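Long-range contacts in vacuolar protein sorting-associated protein 54 (Mus musculus, PDB 3N1E), which probably acts, through a protein of which this is the C-terminal domain, in GARP-dependent retrograde transport from endosomes to the trans-Golgi network: residues A[41-46]-A[90-95]; A[45-50]-A[109-114]. All blocks are in the same frame, centred on the assembly; numbering follows the deposited sequence.

In the fold
Both contacts start from the loop that joins helix 17-40 to helix 52-68. Contact 1 sets its first half, 41-46, against helix 74-98. Contact 2 sets its second half, 45-50, against helix 107-124, the next helix in the chain. V45 and K46 belong to both. The contact centres lie about 12 Å apart, on the same side of the chain's centre, and they touch where Y43 OH comes 4.2 Å from V112 CG2. Contact 1 centres on hydrogen bonds, with some apolar packing, and is partly buried; contact 2 is apolar and at the surface. A bound magnesium ion lies about 8 Å from the side chain of L111 and about 13 Å from that of Y43.

Contact 1 of 2, residues A[41-46]-A[90-95]; sequences SKYEVK and LHLKKQ
Q95 NE2 is held by two groups, the carbonyl of Y43 and a water. Q95 NE2 donates to Y43 O over 2.9 Å. The bond is nearly straight (165° at the hydrogen), lies in the carbonyl plane on a lone pair, and leaves almost in the plane of the amide. Q95 NE2 also donates to water 2 over 3.1 Å, and that water donates to E44 OE2. The other end of the amide is tied too: water 1 donates to both Q95 OE1 and S41 O, 2.8 Å to each. Bonds at both ends are consistent with this orientation of the amide. A bend at chi2 (70°) turns the amide of Q95 toward the loop, while its CG stays at the edge of the Y43 ring. L92 CD1 comes obliquely to the same ring, 4.0 Å from Y43 CE2. The Y43 hydroxyl is hydrogen-bonded to D115 of helix 107-124, and its ring meets that of F54 on helix 52-68. L92 also touches V116 of helix 107-124. The loop after helix 17-40 is thus fastened to helix 74-98 through Q95, with Y43 reaching past L92 to helix 107-124.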
ATOM      1  N   SER A  41      -1.156  -2.181 -15.364  1.00 17.35           N
ATOM      2  CA  SER A  41      -1.843  -2.316 -16.658  0.50 16.34           C
ATOM      3  C   SER A  41      -0.925  -2.929 -17.705  1.00 15.19           C
ATOM      4  O   SER A  41      -1.401  -3.435 -18.728  1.00 21.80           O
ATOM      5  CB  SER A  41      -2.341  -0.954 -17.167  0.50 17.44           C
ATOM      6  OG  SER A  41      -3.371  -0.439 -16.349  0.50 13.22           O
ATOM      7  N   LYS A  42       0.389  -2.826 -17.462  1.00 15.09           N
ATOM      8  CA  LYS A  42       1.444  -3.345 -18.360  1.00 24.00           C
ATOM      9  C   LYS A  42       2.140  -4.602 -17.807  1.00 28.23           C
ATOM     10  O   LYS A  42       3.104  -5.105 -18.381  1.00 18.94           O
ATOM     11  CB  LYS A  42       2.514  -2.270 -18.610  1.00 23.47           C
ATOM     12  CG  LYS A  42       2.075  -1.061 -19.448  1.00 39.01           C
ATOM     13  CD  LYS A  42       3.227  -0.072 -19.589  1.00 61.22           C
ATOM     14  CE  LYS A  42       2.949   0.997 -20.660  1.00 78.37           C
ATOM     15  NZ  LYS A  42       4.020   2.053 -20.702  1.00 55.58           N
ATOM     16  N   TYR A  43       1.675  -5.101 -16.672  1.00 17.14           N
ATOM     17  CA  TYR A  43       2.379  -6.200 -16.008  1.00 12.04           C
ATOM     18  C   TYR A  43       2.228  -7.489 -16.789  1.00 13.35           C
ATOM     19  O   TYR A  43       1.123  -7.851 -17.178  1.00 14.40           O
ATOM     20  CB  TYR A  43       1.783  -6.358 -14.609  1.00 11.17           C
ATOM     21  CG  TYR A  43       2.260  -7.523 -13.776  1.00 12.55           C
ATOM     22  CD1 TYR A  43       3.615  -7.741 -13.534  1.00 11.42           C
ATOM     23  CD2 TYR A  43       1.339  -8.388 -13.197  1.00 14.08           C
ATOM     24  CE1 TYR A  43       4.034  -8.814 -12.728  1.00 10.76           C
ATOM     25  CE2 TYR A  43       1.752  -9.465 -12.395  1.00 14.13           C
ATOM     26  CZ  TYR A  43       3.104  -9.664 -12.170  1.00 15.04           C
ATOM     27  OH  TYR A  43       3.493 -10.718 -11.366  1.00 14.21           O
ATOM     28  N   GLU A  44       3.341  -8.176 -17.028  1.00 16.34           N
ATOM     29  CA  GLU A  44       3.266  -9.507 -17.622  1.00 17.01           C
ATOM     30  C   GLU A  44       3.888 -10.504 -16.648  1.00 17.35           C
ATOM     31  O   GLU A  44       4.882 -10.202 -15.983  1.00 17.70           O
ATOM     32  CB  GLU A  44       3.930  -9.562 -19.003  1.00 27.95           C
ATOM     33  CG  GLU A  44       3.196  -8.718 -20.064  1.00 49.45           C
ATOM     34  CD  GLU A  44       1.753  -9.154 -20.336  1.00 67.87           C
ATOM     35  OE1 GLU A  44       1.508 -10.337 -20.702  1.00 38.28           O
ATOM     36  OE2 GLU A  44       0.857  -8.289 -20.210  1.00 43.72           O
ATOM     37  N   VAL A  45       3.274 -11.678 -16.557  1.00 14.44           N
ATOM     38  CA  VAL A  45       3.724 -12.665 -15.591  1.00 12.88           C
ATOM     39  C   VAL A  45       4.858 -13.496 -16.205  1.00 12.28           C
ATOM     40  O   VAL A  45       4.618 -14.287 -17.121  1.00 16.62           O
ATOM     41  CB  VAL A  45       2.541 -13.525 -15.127  1.00 12.06           C
ATOM     42  CG1 VAL A  45       3.003 -14.584 -14.064  1.00  9.53           C
ATOM     43  CG2 VAL A  45       1.468 -12.620 -14.522  1.00 12.95           C
ATOM     44  N   LYS A  46       6.074 -13.290 -15.702  1.00 11.72           N
ATOM     45  CA  LYS A  46       7.248 -14.070 -16.131  1.00 14.45           C
ATOM     46  C   LYS A  46       8.369 -13.946 -15.104  1.00 15.82           C
ATOM     47  O   LYS A  46       8.393 -13.009 -14.288  1.00 14.02           O
ATOM     48  CB  LYS A  46       7.719 -13.596 -17.504  1.00 18.30           C
ATOM     49  CG  LYS A  46       8.169 -12.150 -17.488  1.00 17.35           C
ATOM     50  CD  LYS A  46       8.645 -11.706 -18.863  1.00 36.05           C
ATOM     51  CE  LYS A  46       9.517 -10.462 -18.761  1.00 38.24           C
ATOM     52  NZ  LYS A  46       8.742  -9.192 -18.830  1.00 41.84           N
ATOM     53  N   LEU A  90      -6.537  -3.863  -5.962  1.00  8.25           N
ATOM     54  CA  LEU A  90      -7.598  -3.657  -6.970  1.00  8.04           C
ATOM     55  C   LEU A  90      -6.989  -3.696  -8.371  1.00  9.94           C
ATOM     56  O   LEU A  90      -7.531  -4.348  -9.284  1.00  9.49           O
ATOM     57  CB  LEU A  90      -8.377  -2.341  -6.686  1.00  8.44           C
ATOM     58  CG  LEU A  90      -9.447  -1.898  -7.690  1.00 15.29           C
ATOM     59  CD1 LEU A  90     -10.567  -1.127  -6.957  1.00 21.79           C
ATOM     60  CD2 LEU A  90      -8.815  -1.048  -8.793  1.00 17.61           C
ATOM     61  N   HIS A  91      -5.860  -2.998  -8.551  1.00  8.73           N
ATOM     62  CA  HIS A  91      -5.226  -2.941  -9.856  1.00  8.09           C
ATOM     63  C   HIS A  91      -4.589  -4.269 -10.249  1.00  9.01           C
ATOM     64  O   HIS A  91      -4.629  -4.649 -11.428  1.00 10.03           O
ATOM     65  CB  HIS A  91      -4.241  -1.779  -9.919  1.00  8.85           C
ATOM     66  CG  HIS A  91      -4.924  -0.450  -9.874  1.00  9.68           C
ATOM     67  ND1 HIS A  91      -5.698   0.014 -10.919  1.00 14.41           N
ATOM     68  CD2 HIS A  91      -4.968   0.499  -8.912  1.00 10.01           C
ATOM     69  CE1 HIS A  91      -6.199   1.195 -10.593  1.00 16.46           C
ATOM     70  NE2 HIS A  91      -5.763   1.515  -9.383  1.00 11.74           N
ATOM     71  N   LEU A  92      -4.030  -4.980  -9.257  1.00  7.37           N
ATOM     72  CA  LEU A  92      -3.427  -6.288  -9.541  1.00  6.62           C
ATOM     73  C   LEU A  92      -4.536  -7.283  -9.910  1.00  8.47           C
ATOM     74  O   LEU A  92      -4.389  -8.029 -10.881  1.00 10.56           O
ATOM     75  CB  LEU A  92      -2.603  -6.801  -8.344  1.00  9.07           C
ATOM     76  CG  LEU A  92      -1.994  -8.208  -8.519  1.00  8.16           C
ATOM     77  CD1 LEU A  92      -1.123  -8.356  -9.777  1.00  9.86           C
ATOM     78  CD2 LEU A  92      -1.122  -8.486  -7.304  1.00  7.01           C
ATOM     79  N   LYS A  93      -5.628  -7.294  -9.144  1.00  8.79           N
ATOM     80  CA  LYS A  93      -6.777  -8.171  -9.435  1.00 10.62           C
ATOM     81  C   LYS A  93      -7.279  -7.923 -10.872  1.00 10.40           C
ATOM     82  O   LYS A  93      -7.524  -8.889 -11.600  1.00 11.72           O
ATOM     83  CB  LYS A  93      -7.898  -7.962  -8.413  1.00 12.24           C
ATOM     84  CG  LYS A  93      -9.021  -9.031  -8.473  1.00 19.08           C
ATOM     85  CD  LYS A  93      -9.736  -9.086  -7.117  1.00 29.94           C
ATOM     86  CE  LYS A  93     -10.958  -8.208  -7.100  1.00 48.28           C
ATOM     87  NZ  LYS A  93     -12.193  -8.951  -7.497  1.00 62.08           N
ATOM     88  N   LYS A  94      -7.392  -6.653 -11.286  1.00 10.39           N
ATOM     89  CA  LYS A  94      -7.867  -6.314 -12.636  0.50  9.55           C
ATOM     90  C   LYS A  94      -6.954  -6.935 -13.704  1.00 12.80           C
ATOM     91  O   LYS A  94      -7.423  -7.508 -14.705  1.00 12.87           O
ATOM     92  CB  LYS A  94      -7.935  -4.787 -12.792  0.50 12.08           C
ATOM     93  CG  LYS A  94      -8.514  -4.279 -14.087  0.50 17.57           C
ATOM     94  CD  LYS A  94      -9.090  -2.875 -13.886  0.50 19.42           C
ATOM     95  CE  LYS A  94     -10.358  -2.966 -13.044  0.50 25.64           C
ATOM     96  NZ  LYS A  94     -10.864  -1.650 -12.519  0.50 39.41           N
ATOM     97  N   GLN A  95      -5.652  -6.819 -13.495  1.00 11.71           N
ATOM     98  CA  GLN A  95      -4.702  -7.307 -14.484  1.00 10.52           C
ATOM     99  C   GLN A  95      -4.675  -8.827 -14.525  1.00 13.56           C
ATOM    100  O   GLN A  95      -4.576  -9.421 -15.602  1.00 12.16           O
ATOM    101  CB  GLN A  95      -3.302  -6.707 -14.258  1.00  9.10           C
ATOM    102  CG  GLN A  95      -2.259  -7.163 -15.312  1.00 11.34           C
ATOM    103  CD  GLN A  95      -2.494  -6.574 -16.728  1.00 16.93           C
ATOM    104  OE1 GLN A  95      -3.549  -5.981 -17.017  1.00 18.00           O
ATOM    105  NE2 GLN A  95      -1.495  -6.730 -17.607  1.00 17.28           N
TER
HETATM  106  O   HOH W   1      -4.016  -4.318 -19.189  1.00 34.85           O
HETATM  107  O   HOH W   2      -1.326  -6.230 -20.671  1.00 34.99           O

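Contact 2 of 2, residues A[45-50]-A[109-114]; sequences VKAPVP and NGLVTA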
ATOM      1  N   VAL A  45       3.274 -11.678 -16.557  1.00 14.44           N
ATOM      2  CA  VAL A  45       3.724 -12.665 -15.591  1.00 12.88           C
ATOM      3  C   VAL A  45       4.858 -13.496 -16.205  1.00 12.28           C
ATOM      4  O   VAL A  45       4.618 -14.287 -17.121  1.00 16.62           O
ATOM      5  CB  VAL A  45       2.541 -13.525 -15.127  1.00 12.06           C
ATOM      6  CG1 VAL A  45       3.003 -14.584 -14.064  1.00  9.53           C
ATOM      7  CG2 VAL A  45       1.468 -12.620 -14.522  1.00 12.95           C
ATOM      8  N   LYS A  46       6.074 -13.290 -15.702  1.00 11.72           N
ATOM      9  CA  LYS A  46       7.248 -14.070 -16.131  1.00 14.45           C
ATOM     10  C   LYS A  46       8.369 -13.946 -15.104  1.00 15.82           C
ATOM     11  O   LYS A  46       8.393 -13.009 -14.288  1.00 14.02           O
ATOM     12  CB  LYS A  46       7.719 -13.596 -17.504  1.00 18.30           C
ATOM     13  CG  LYS A  46       8.169 -12.150 -17.488  1.00 17.35           C
ATOM     14  CD  LYS A  46       8.645 -11.706 -18.863  1.00 36.05           C
ATOM     15  CE  LYS A  46       9.517 -10.462 -18.761  1.00 38.24           C
ATOM     16  NZ  LYS A  46       8.742  -9.192 -18.830  1.00 41.84           N
ATOM     17  N   ALA A  47       9.307 -14.889 -15.166  1.00 11.72           N
ATOM     18  CA  ALA A  47      10.532 -14.802 -14.398  1.00 10.74           C
ATOM     19  C   ALA A  47      11.487 -13.824 -15.083  1.00 11.12           C
ATOM     20  O   ALA A  47      11.411 -13.649 -16.298  1.00 13.99           O
ATOM     21  CB  ALA A  47      11.152 -16.191 -14.281  1.00 16.01           C
ATOM     22  N   PRO A  48      12.415 -13.223 -14.324  1.00 13.37           N
ATOM     23  CA  PRO A  48      12.669 -13.484 -12.901  1.00 12.90           C
ATOM     24  C   PRO A  48      11.800 -12.656 -11.956  1.00 14.66           C
ATOM     25  O   PRO A  48      11.170 -11.696 -12.385  1.00 13.58           O
ATOM     26  CB  PRO A  48      14.133 -13.076 -12.745  1.00 21.18           C
ATOM     27  CG  PRO A  48      14.253 -11.904 -13.689  1.00 21.63           C
ATOM     28  CD  PRO A  48      13.388 -12.256 -14.880  1.00 20.33           C
ATOM     29  N   VAL A  49      11.773 -13.071 -10.688  1.00 11.09           N
ATOM     30  CA  VAL A  49      11.015 -12.405  -9.626  1.00  7.64           C
ATOM     31  C   VAL A  49      12.059 -11.916  -8.614  1.00  7.81           C
ATOM     32  O   VAL A  49      12.958 -12.680  -8.243  1.00  9.63           O
ATOM     33  CB  VAL A  49      10.023 -13.367  -8.943  1.00 10.05           C
ATOM     34  CG1 VAL A  49       9.485 -12.807  -7.600  1.00  7.88           C
ATOM     35  CG2 VAL A  49       8.852 -13.674  -9.875  1.00 10.16           C
ATOM     36  N   PRO A  50      11.925 -10.656  -8.148  1.00  8.33           N
ATOM     37  CA  PRO A  50      10.808  -9.755  -8.476  1.00  7.94           C
ATOM     38  C   PRO A  50      10.843  -9.191  -9.900  1.00  6.87           C
ATOM     39  O   PRO A  50      11.920  -8.880 -10.396  1.00  9.27           O
ATOM     40  CB  PRO A  50      10.957  -8.618  -7.472  1.00 10.53           C
ATOM     41  CG  PRO A  50      12.466  -8.610  -7.144  1.00 10.50           C
ATOM     42  CD  PRO A  50      12.876 -10.057  -7.180  1.00  8.41           C
ATOM     43  N   ASN A 109       0.339 -19.079 -11.943  1.00  9.95           N
ATOM     44  CA  ASN A 109      -0.111 -18.766 -10.581  1.00  8.67           C
ATOM     45  C   ASN A 109       1.120 -18.664  -9.620  1.00 10.84           C
ATOM     46  O   ASN A 109       1.238 -17.713  -8.846  1.00  9.24           O
ATOM     47  CB  ASN A 109      -1.084 -19.875 -10.146  1.00 10.18           C
ATOM     48  CG  ASN A 109      -1.570 -19.746  -8.707  1.00 12.20           C
ATOM     49  OD1 ASN A 109      -1.848 -20.748  -8.077  1.00 14.34           O
ATOM     50  ND2 ASN A 109      -1.720 -18.523  -8.202  1.00 12.66           N
ATOM     51  N   GLY A 110       2.062 -19.597  -9.770  1.00  8.52           N
ATOM     52  CA  GLY A 110       3.253 -19.665  -8.899  1.00 10.31           C
ATOM     53  C   GLY A 110       4.093 -18.406  -9.019  1.00  7.08           C
ATOM     54  O   GLY A 110       4.598 -17.868  -8.033  1.00  7.91           O
ATOM     55  N   LEU A 111       4.195 -17.882 -10.235  1.00  6.53           N
ATOM     56  CA  LEU A 111       5.021 -16.687 -10.432  1.00  8.79           C
ATOM     57  C   LEU A 111       4.386 -15.476  -9.793  1.00 11.04           C
ATOM     58  O   LEU A 111       5.067 -14.649  -9.198  1.00  7.61           O
ATOM     59  CB  LEU A 111       5.228 -16.424 -11.925  1.00  6.40           C
ATOM     60  CG  LEU A 111       6.246 -17.324 -12.623  1.00  6.69           C
ATOM     61  CD1 LEU A 111       6.084 -17.226 -14.157  1.00  7.94           C
ATOM     62  CD2 LEU A 111       7.705 -16.981 -12.236  1.00  8.58           C
ATOM     63  N   VAL A 112       3.063 -15.366  -9.904  1.00  6.48           N
ATOM     64  CA  VAL A 112       2.392 -14.259  -9.251  1.00  6.41           C
ATOM     65  C   VAL A 112       2.531 -14.388  -7.723  1.00  7.83           C
ATOM     66  O   VAL A 112       2.834 -13.417  -7.047  1.00  8.07           O
ATOM     67  CB  VAL A 112       0.933 -14.186  -9.674  1.00  7.81           C
ATOM     68  CG1 VAL A 112       0.222 -13.077  -8.904  1.00  8.58           C
ATOM     69  CG2 VAL A 112       0.854 -13.937 -11.185  1.00  8.65           C
ATOM     70  N   THR A 113       2.319 -15.598  -7.203  1.00  5.31           N
ATOM     71  CA  THR A 113       2.488 -15.853  -5.750  1.00  5.89           C
ATOM     72  C   THR A 113       3.873 -15.386  -5.280  1.00  8.31           C
ATOM     73  O   THR A 113       4.012 -14.773  -4.216  1.00  8.39           O
ATOM     74  CB  THR A 113       2.237 -17.305  -5.430  1.00  7.36           C
ATOM     75  OG1 THR A 113       0.858 -17.575  -5.758  1.00 10.65           O
ATOM     76  CG2 THR A 113       2.473 -17.602  -3.915  1.00  9.67           C
ATOM     77  N   ALA A 114       4.878 -15.662  -6.109  1.00  7.92           N
ATOM     78  CA  ALA A 114       6.265 -15.276  -5.806  1.00  6.46           C
ATOM     79  C   ALA A 114       6.449 -13.735  -5.814  1.00  7.66           C
ATOM     80  O   ALA A 114       7.082 -13.147  -4.919  1.00  6.88           O
ATOM     81  CB  ALA A 114       7.212 -15.930  -6.835  1.00  6.34           C
TER
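V45 has CG1 anti to its own nitrogen (chi1 -179°), and L111 has CG anti to its carbonyl carbon (chi1 -77°). With these torsions both methyls of V45 face the helix, and the leucine fork reaches out to the loop. V45 CG1 sits 3.6 Å from L111 CB, at the root of that side chain. V45 CG2 meets V112 CG2, also at 3.6 Å, and CG1 lies almost as near to the same methyl. The two valine side chains cross at about a right angle. Through its two methyls V45 touches both L111 and V112.

The two branches of L111 divide the loop backbone between them. L111 CD1 rests against K46 CA at 3.9 Å. CD2 lies by the nitrogen and the CB of A47. Here L111 touches loop main chain (K46 CA, A47 N) as well as the A47 methyl. The side chain of K46 starts out away from the helix.

V49 makes a second point of contact, one helical turn on. V49 CG1 is 3.9 Å from A114 CB and also packs on the carbonyl of A114. CG2 leans toward L111 O and A114 CB. Cis peptide bonds precede both P48 and P50, and these prolines point away while V49 between them points inward. No hydrogen bond joins the two segments, so the contact is van der Waals packing.

V45 also touches L99, beyond the end of helix 74-98, and V112 touches W140 near the C-terminus. V49 and P50 both pack on D115. L111 and A114, three residues apart, put their side chains on one side of helix 107-124. This is the packing of an interhelical connection laid across a neighbouring helix in an all-helical bundle, here at the surface of the Vps54 C-terminal domain.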